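Tail spike protein (Acinetobacter phage vB_AbaP_AS12, PDB 6EU4) probably recognises and degrades the capsular polysaccharide of Acinetobacter baumannii, letting the phage reach the host cell surface. Local coordinates at residues 266-280 with 289-303. Residues are numbered along the deposited sequence; the frame is centred on the assembly and turned at random. Where two conformers were deposited one is given.
Sequences PNNTTQTFIGCWATD and NKMQGCTMISCGADF
The Phe273 ring turns its edge to the next rung: Cys294 SG, 5.0 Å from the ring centroid, and the methyl CE of Met291, a selenomethionine, lie in its plane, while Trp243 stacks on the ring and Trp286 meets it edge-to-face. Such a ladder of large apolar groups fills the inside of a right-handed parallel beta-helix, the fold usual in trimeric phage tailspikes, and two successive coils meet here in register. Strands 268-274 and 294-297 run 4.7 Å apart, at 4° to each other. Outside, Trp277 takes Thr279 CG2 over the centre of one face, and its edge faces Gly300 O and Asp302. With CG anti to the backbone N (chi1 -163°), the indole lies alongside the next coil. Ile274 and Ile297 lie side by side, CG1 to CD1 3.9 Å, on the face where neighbouring subunits pack. After strand 268-274, Gly275 takes the positive phi that glycine adopts easily, and its N bonds Ile297 O. Beyond, Cys299 SG accepts an N-H...S hydrogen bond from Cys276 N, 3.6 Å. A water accepts from Gln271 N and donates to Gln292 O where the direct backbone ladder is interrupted. Trp277 NE1 donates to Asp302 OD1 at 2.9 Å, reaching the oxygen from above a carboxylate set perpendicular to the indole.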
loop_
_atom_site.group_PDB
_atom_site.type_symbol
_atom_site.label_atom_id
_atom_site.label_comp_id
_atom_site.label_asym_id
_atom_site.label_seq_id
_atom_site.Cartn_x
_atom_site.Cartn_y
_atom_site.Cartn_z
ATOM N N PRO A 266 -9.620 -25.868 1.288
ATOM C CA PRO A 266 -9.491 -24.415 1.469
ATOM C C PRO A 266 -8.755 -23.740 0.327
ATOM O O PRO A 266 -7.711 -24.200 -0.140
ATOM C CB PRO A 266 -8.701 -24.286 2.775
ATOM C CG PRO A 266 -9.033 -25.510 3.520
ATOM C CD PRO A 266 -9.153 -26.595 2.480
ATOM N N ASN A 267 -9.308 -22.612 -0.097
ATOM C CA ASN A 267 -8.686 -21.751 -1.093
ATOM C C ASN A 267 -9.420 -20.426 -1.071
ATOM O O ASN A 267 -10.641 -20.411 -0.945
ATOM C CB ASN A 267 -8.758 -22.362 -2.497
ATOM C CG ASN A 267 -7.941 -21.584 -3.506
ATOM O OD1 ASN A 267 -8.474 -20.986 -4.445
ATOM N ND2 ASN A 267 -6.642 -21.561 -3.298
ATOM N N ASN A 268 -8.682 -19.320 -1.217
ATOM C CA ASN A 268 -9.294 -17.999 -1.168
ATOM C C ASN A 268 -8.540 -17.068 -2.105
ATOM O O ASN A 268 -7.338 -17.232 -2.319
ATOM C CB ASN A 268 -9.255 -17.365 0.220
ATOM C CG ASN A 268 -9.877 -18.228 1.291
ATOM O OD1 ASN A 268 -11.083 -18.185 1.508
ATOM N ND2 ASN A 268 -9.053 -19.022 1.962
ATOM N N THR A 269 -9.249 -16.089 -2.668
ATOM C CA THR A 269 -8.556 -15.024 -3.374
ATOM C C THR A 269 -9.208 -13.686 -3.070
ATOM O O THR A 269 -10.374 -13.600 -2.691
ATOM C CB THR A 269 -8.532 -15.173 -4.909
ATOM O OG1 THR A 269 -9.832 -14.865 -5.411
ATOM C CG2 THR A 269 -8.090 -16.564 -5.354
ATOM N N THR A 270 -8.418 -12.642 -3.270
ATOM C CA THR A 270 -8.901 -11.265 -3.428
ATOM C C THR A 270 -9.962 -10.904 -2.378
ATOM O O THR A 270 -11.073 -10.445 -2.684
ATOM C CB THR A 270 -9.396 -11.023 -4.867
ATOM O OG1 THR A 270 -10.380 -11.992 -5.264
ATOM C CG2 THR A 270 -8.222 -11.055 -5.838
ATOM N N GLN A 271 -9.571 -11.048 -1.105
ATOM C CA GLN A 271 -10.337 -10.520 0.027
ATOM C C GLN A 271 -9.708 -9.206 0.470
ATOM O O GLN A 271 -8.501 -9.149 0.726
ATOM C CB GLN A 271 -10.362 -11.494 1.210
ATOM C CG GLN A 271 -10.918 -12.867 0.879
ATOM C CD GLN A 271 -12.391 -12.829 0.515
ATOM O OE1 GLN A 271 -13.251 -12.549 1.357
ATOM N NE2 GLN A 271 -12.694 -13.119 -0.744
ATOM N N THR A 272 -10.512 -8.148 0.527
ATOM C CA THR A 272 -10.063 -6.856 1.028
ATOM C C THR A 272 -10.786 -6.554 2.330
ATOM O O THR A 272 -12.006 -6.724 2.420
ATOM C CB THR A 272 -10.344 -5.720 0.031
ATOM O OG1 THR A 272 -9.696 -5.975 -1.220
ATOM C CG2 THR A 272 -9.769 -4.388 0.558
ATOM N N PHE A 273 -10.030 -6.059 3.316
ATOM C CA PHE A 273 -10.560 -5.635 4.609
ATOM C C PHE A 273 -10.141 -4.197 4.840
ATOM O O PHE A 273 -8.941 -3.906 4.880
ATOM C CB PHE A 273 -10.034 -6.512 5.747
ATOM C CG PHE A 273 -10.343 -7.974 5.569
ATOM C CD1 PHE A 273 -9.486 -8.791 4.858
ATOM C CD2 PHE A 273 -11.486 -8.534 6.118
ATOM C CE1 PHE A 273 -9.776 -10.139 4.683
ATOM C CE2 PHE A 273 -11.775 -9.884 5.928
ATOM C CZ PHE A 273 -10.919 -10.672 5.227
ATOM N N ILE A 274 -11.120 -3.308 4.978
ATOM C CA ILE A 274 -10.889 -1.882 5.178
ATOM C C ILE A 274 -11.562 -1.489 6.479
ATOM O O ILE A 274 -12.791 -1.604 6.603
ATOM C CB ILE A 274 -11.440 -1.056 4.004
ATOM C CG1 ILE A 274 -10.698 -1.473 2.722
ATOM C CG2 ILE A 274 -11.249 0.434 4.263
ATOM C CD1 ILE A 274 -11.205 -0.807 1.463
ATOM N N GLY A 275 -10.773 -1.013 7.440
ATOM C CA GLY A 275 -11.365 -0.569 8.703
ATOM C C GLY A 275 -12.114 -1.657 9.442
ATOM O O GLY A 275 -13.117 -1.373 10.114
ATOM N N CYS A 276 -11.633 -2.891 9.360
ATOM C CA CYS A 276 -12.211 -3.992 10.107
ATOM C C CYS A 276 -11.499 -4.129 11.443
ATOM O O CYS A 276 -10.402 -3.603 11.653
ATOM C CB CYS A 276 -12.132 -5.299 9.319
ATOM S SG CYS A 276 -13.126 -5.223 7.766
ATOM N N TRP A 277 -12.146 -4.836 12.360
ATOM C CA TRP A 277 -11.711 -4.841 13.753
ATOM C C TRP A 277 -11.918 -6.222 14.347
ATOM O O TRP A 277 -13.056 -6.687 14.420
ATOM C CB TRP A 277 -12.497 -3.797 14.539
ATOM C CG TRP A 277 -11.914 -3.400 15.878
ATOM C CD1 TRP A 277 -10.643 -3.583 16.320
ATOM C CD2 TRP A 277 -12.609 -2.718 16.917
ATOM N NE1 TRP A 277 -10.497 -3.025 17.583
ATOM C CE2 TRP A 277 -11.697 -2.507 17.971
ATOM C CE3 TRP A 277 -13.914 -2.260 17.062
ATOM C CZ2 TRP A 277 -12.060 -1.876 19.154
ATOM C CZ3 TRP A 277 -14.275 -1.632 18.239
ATOM C CH2 TRP A 277 -13.348 -1.451 19.272
ATOM N N ALA A 278 -10.832 -6.852 14.792
ATOM C CA ALA A 278 -10.894 -8.103 15.547
ATOM C C ALA A 278 -10.745 -7.766 17.026
ATOM O O ALA A 278 -9.808 -7.058 17.397
ATOM C CB ALA A 278 -9.783 -9.062 15.117
ATOM N N THR A 279 -11.674 -8.213 17.864
ATOM C CA THR A 279 -11.523 -7.977 19.294
ATOM C C THR A 279 -11.790 -9.242 20.093
ATOM O O THR A 279 -12.553 -10.123 19.685
ATOM C CB THR A 279 -12.449 -6.833 19.834
ATOM O OG1 THR A 279 -13.810 -7.247 19.823
ATOM C CG2 THR A 279 -12.337 -5.534 18.988
ATOM N N ASP A 280 -11.152 -9.301 21.259
ATOM C CA ASP A 280 -11.456 -10.172 22.377
ATOM C C ASP A 280 -10.974 -11.609 22.190
ATOM O O ASP A 280 -10.984 -12.375 23.161
ATOM C CB ASP A 280 -12.962 -10.168 22.705
ATOM C CG ASP A 280 -13.470 -8.749 22.996
ATOM O OD1 ASP A 280 -12.914 -8.126 23.907
ATOM O OD2 ASP A 280 -14.347 -8.234 22.283
ATOM N N ASN A 289 -5.860 -19.115 6.181
ATOM C CA ASN A 289 -5.303 -20.260 5.484
ATOM C C ASN A 289 -5.642 -20.146 4.002
ATOM O O ASN A 289 -6.804 -19.925 3.644
ATOM C CB ASN A 289 -5.859 -21.557 6.081
ATOM C CG ASN A 289 -5.342 -22.786 5.374
ATOM O OD1 ASN A 289 -4.134 -22.916 5.110
ATOM N ND2 ASN A 289 -6.256 -23.702 5.044
ATOM N N LYS A 290 -4.623 -20.260 3.153
ATOM C CA LYS A 290 -4.781 -20.175 1.698
ATOM C C LYS A 290 -5.463 -18.874 1.289
ATOM O O LYS A 290 -6.313 -18.843 0.396
ATOM C CB LYS A 290 -5.533 -21.389 1.158
ATOM C CG LYS A 290 -4.792 -22.717 1.342
ATOM C CD LYS A 290 -3.617 -22.881 0.369
ATOM C CE LYS A 290 -3.000 -24.292 0.448
ATOM N NZ LYS A 290 -2.011 -24.549 -0.648
HETATM N N MSE A 291 -5.036 -17.780 1.908
HETATM C CA MSE A 291 -5.577 -16.474 1.620
HETATM C C MSE A 291 -4.673 -15.743 0.629
HETATM O O MSE A 291 -3.707 -15.072 1.024
HETATM C CB MSE A 291 -5.742 -15.674 2.927
HETATM C CG MSE A 291 -7.055 -16.036 3.652
HETATM SE SE MSE A 291 -8.627 -15.179 2.816
HETATM C CE MSE A 291 -8.807 -13.635 3.935
ATOM N N GLN A 292 -5.001 -15.856 -0.656
ATOM C CA GLN A 292 -4.204 -15.253 -1.712
ATOM C C GLN A 292 -4.741 -13.866 -2.058
ATOM O O GLN A 292 -5.958 -13.650 -2.091
ATOM C CB GLN A 292 -4.215 -16.131 -2.967
ATOM C CG GLN A 292 -4.168 -17.640 -2.710
ATOM C CD GLN A 292 -2.992 -18.038 -1.850
ATOM O OE1 GLN A 292 -2.087 -17.243 -1.612
ATOM N NE2 GLN A 292 -2.997 -19.279 -1.380
ATOM N N GLY A 293 -3.830 -12.938 -2.363
ATOM C CA GLY A 293 -4.278 -11.612 -2.806
ATOM C C GLY A 293 -5.104 -10.842 -1.794
ATOM O O GLY A 293 -6.066 -10.157 -2.177
ATOM N N CYS A 294 -4.720 -10.897 -0.521
ATOM C CA CYS A 294 -5.467 -10.293 0.575
ATOM C C CYS A 294 -4.835 -8.982 1.025
ATOM O O CYS A 294 -3.630 -8.929 1.296
ATOM C CB CYS A 294 -5.516 -11.263 1.751
ATOM S SG CYS A 294 -6.275 -10.596 3.229
ATOM N N THR A 295 -5.646 -7.930 1.117
ATOM C CA THR A 295 -5.180 -6.637 1.593
ATOM C C THR A 295 -6.004 -6.235 2.804
ATOM O O THR A 295 -7.247 -6.275 2.759
ATOM C CB THR A 295 -5.285 -5.543 0.515
ATOM O OG1 THR A 295 -4.619 -5.936 -0.702
ATOM C CG2 THR A 295 -4.633 -4.250 1.008
HETATM N N MSE A 296 -5.312 -5.793 3.858
HETATM C CA MSE A 296 -5.929 -5.179 5.033
HETATM C C MSE A 296 -5.487 -3.727 5.105
HETATM O O MSE A 296 -4.289 -3.451 5.030
HETATM C CB MSE A 296 -5.523 -5.943 6.293
HETATM C CG MSE A 296 -5.869 -7.420 6.211
HETATM SE SE MSE A 296 -5.012 -8.337 7.736
HETATM C CE MSE A 296 -5.934 -7.462 9.144
ATOM N N ILE A 297 -6.444 -2.793 5.205
ATOM C CA ILE A 297 -6.167 -1.359 5.232
ATOM C C ILE A 297 -6.742 -0.774 6.509
ATOM O O ILE A 297 -7.957 -0.847 6.737
ATOM C CB ILE A 297 -6.766 -0.659 4.001
ATOM C CG1 ILE A 297 -6.127 -1.202 2.735
ATOM C CG2 ILE A 297 -6.595 0.854 4.063
ATOM C CD1 ILE A 297 -6.981 -0.949 1.526
ATOM N N SER A 298 -5.879 -0.180 7.323
ATOM C CA SER A 298 -6.287 0.530 8.540
ATOM C C SER A 298 -7.274 -0.311 9.357
ATOM O O SER A 298 -8.318 0.152 9.829
ATOM C CB SER A 298 -6.838 1.920 8.192
ATOM O OG SER A 298 -5.797 2.782 7.736
ATOM N N CYS A 299 -6.911 -1.570 9.534
ATOM C CA CYS A 299 -7.626 -2.480 10.413
ATOM C C CYS A 299 -6.987 -2.457 11.793
ATOM O O CYS A 299 -5.853 -2.020 11.967
ATOM C CB CYS A 299 -7.605 -3.898 9.877
ATOM S SG CYS A 299 -8.468 -4.085 8.270
ATOM N N GLY A 300 -7.744 -2.934 12.781
ATOM C CA GLY A 300 -7.287 -2.948 14.151
ATOM C C GLY A 300 -7.591 -4.269 14.826
ATOM O O GLY A 300 -8.365 -5.095 14.329
ATOM N N ALA A 301 -6.988 -4.439 15.997
ATOM C CA ALA A 301 -7.209 -5.641 16.784
ATOM C C ALA A 301 -6.954 -5.302 18.238
ATOM O O ALA A 301 -5.851 -4.865 18.588
ATOM C CB ALA A 301 -6.296 -6.762 16.313
ATOM N N ASP A 302 -7.973 -5.430 19.072
ATOM C CA ASP A 302 -7.875 -5.009 20.465
ATOM C C ASP A 302 -8.188 -6.186 21.375
ATOM O O ASP A 302 -9.112 -6.971 21.112
ATOM C CB ASP A 302 -8.854 -3.862 20.807
ATOM C CG ASP A 302 -8.448 -2.502 20.234
ATOM O OD1 ASP A 302 -8.025 -2.447 19.071
ATOM O OD2 ASP A 302 -8.607 -1.475 20.962
ATOM N N PHE A 303 -7.429 -6.284 22.465
ATOM C CA PHE A 303 -7.747 -7.204 23.559
ATOM C C PHE A 303 -7.702 -8.659 23.101
ATOM O O PHE A 303 -8.557 -9.473 23.470
ATOM C CB PHE A 303 -9.102 -6.885 24.189
ATOM C CG PHE A 303 -9.278 -5.439 24.535
ATOM C CD1 PHE A 303 -8.435 -4.829 25.444
ATOM C CD2 PHE A 303 -10.276 -4.692 23.938
ATOM C CE1 PHE A 303 -8.587 -3.481 25.760
ATOM C CE2 PHE A 303 -10.422 -3.341 24.245
ATOM C CZ PHE A 303 -9.568 -2.747 25.151
HETATM O O HOH W 1 -7.731 -13.237 -0.082
#